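Local coordinates for protein Hep_Hag family (Burkholderia pseudomallei, PDB 3S6L) that probably helps the bacterium attach to host cells, forming a head domain of the trimeric autotransporter adhesin BoaA on the cell surface, at residues A57-G62 with A71-G76. Sequence-based numbering, arbitrary orientation.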
loop_
_atom_site.group_PDB
_atom_site.type_symbol
_atom_site.label_atom_id
_atom_site.label_comp_id
_atom_site.label_asym_id
_atom_site.label_seq_id
_atom_site.Cartn_x
_atom_site.Cartn_y
_atom_site.Cartn_z
ATOM N N ALA A 57 -11.789 -13.124 10.873
ATOM C CA ALA A 57 -12.107 -11.948 11.713
ATOM C C ALA A 57 -11.857 -10.560 11.072
ATOM O O ALA A 57 -11.860 -9.547 11.781
ATOM C CB ALA A 57 -11.466 -12.057 13.148
ATOM N N SER A 58 -11.661 -10.495 9.752
ATOM C CA SER A 58 -11.510 -9.191 9.108
ATOM C C SER A 58 -12.819 -8.402 9.215
ATOM O O SER A 58 -13.938 -8.978 9.264
ATOM C CB SER A 58 -11.038 -9.313 7.645
ATOM O OG SER A 58 -11.932 -10.042 6.830
ATOM N N ASN A 59 -12.690 -7.082 9.259
ATOM C CA ASN A 59 -13.847 -6.267 9.568
ATOM C C ASN A 59 -13.845 -4.947 8.808
ATOM O O ASN A 59 -13.069 -4.018 9.135
ATOM C CB ASN A 59 -13.954 -6.047 11.088
ATOM C CG ASN A 59 -15.097 -5.097 11.478
ATOM O OD1 ASN A 59 -16.242 -5.303 11.128
ATOM N ND2 ASN A 59 -14.759 -4.036 12.215
ATOM N N ALA A 60 -14.731 -4.867 7.809
ATOM C CA ALA A 60 -14.867 -3.672 7.015
ATOM C C ALA A 60 -16.192 -3.012 7.311
ATOM O O ALA A 60 -17.152 -3.179 6.557
ATOM C CB ALA A 60 -14.724 -3.999 5.513
ATOM N N SER A 61 -16.240 -2.230 8.387
ATOM C CA SER A 61 -17.523 -1.708 8.859
ATOM C C SER A 61 -17.723 -0.257 8.436
ATOM O O SER A 61 -18.830 0.258 8.495
ATOM C CB SER A 61 -17.658 -1.854 10.379
ATOM O OG SER A 61 -16.647 -1.080 10.992
ATOM N N GLY A 62 -16.661 0.408 8.003
ATOM C CA GLY A 62 -16.856 1.724 7.426
ATOM C C GLY A 62 -17.567 1.641 6.081
ATOM O O GLY A 62 -17.498 0.625 5.373
ATOM N N ALA A 71 -7.775 -10.497 11.013
ATOM C CA ALA A 71 -8.018 -9.537 12.074
ATOM C C ALA A 71 -7.775 -8.085 11.651
ATOM O O ALA A 71 -7.607 -7.251 12.494
ATOM C CB ALA A 71 -7.214 -9.911 13.407
ATOM N N SER A 72 -7.789 -7.757 10.359
ATOM C CA SER A 72 -7.674 -6.331 10.001
ATOM C C SER A 72 -8.997 -5.604 10.271
ATOM O O SER A 72 -10.053 -6.237 10.366
ATOM C CB SER A 72 -7.241 -6.150 8.553
ATOM O OG SER A 72 -8.113 -6.851 7.694
ATOM N N SER A 73 -8.946 -4.288 10.386
ATOM C CA SER A 73 -10.154 -3.520 10.673
ATOM C C SER A 73 -10.099 -2.183 9.949
ATOM O O SER A 73 -9.068 -1.494 9.968
ATOM C CB SER A 73 -10.286 -3.294 12.191
ATOM O OG SER A 73 -11.468 -2.555 12.466
ATOM N N ALA A 74 -11.184 -1.847 9.271
ATOM C CA ALA A 74 -11.327 -0.569 8.589
ATOM C C ALA A 74 -12.709 -0.054 8.939
ATOM O O ALA A 74 -13.664 -0.372 8.250
ATOM C CB ALA A 74 -11.191 -0.741 7.066
ATOM N N SER A 75 -12.807 0.707 10.036
ATOM C CA SER A 75 -14.094 1.130 10.577
ATOM C C SER A 75 -14.390 2.590 10.234
ATOM O O SER A 75 -15.525 3.059 10.399
ATOM C CB SER A 75 -14.165 0.895 12.101
ATOM O OG SER A 75 -13.219 1.715 12.754
ATOM N N GLY A 76 -13.360 3.302 9.798
ATOM C CA GLY A 76 -13.534 4.655 9.338
ATOM C C GLY A 76 -14.243 4.725 7.990
ATOM O O GLY A 76 -14.203 3.780 7.186
HETATM O O HOH W 1 -10.859 -7.075 13.409
HETATM O O HOH W 2 -17.616 1.674 11.391
#
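Two successive turns of a left-handed beta-roll meet where 57-62 and 71-76, equivalent chain segments fourteen residues apart, run side by side in the same direction. Asn59 and Ser73 form a single parallel bridge. Asn59 N donates to Ser72 O at 3.0 Å, clearly bent (133° at the hydrogen), and Asn59 O accepts a much straighter bond from Ala74 N at 2.9 Å. Farther along, Ala74 O takes Gly62 N at 3.1 Å, in the carbonyl plane on a lone pair, together with a weak bond from Ser61 N. Gly62, without a side chain, brings its CA to 3.4 Å from Gly76 O in a CA-H...O contact. Outside, with CG of Asn59 (chi1 175°) and OG of Ser73 (chi1 -180°) both anti to their backbone nitrogens, Asn59 ND2 comes 3.6 Å from Ser73 OG. A water joins Ser61 OG to Ser75 O. Ser58 and Ser72 turn inward, CB of the first 3.8 Å from OG of the second, and each hydroxyl bonds its own turn, at Gly55 O and Gly69 O. Inside, Ala60 and Ala74 both pack on Ala67 of strand 66-68. Such parallel, in-register stacking of turns builds the left-handed beta-roll of YadA-like heads.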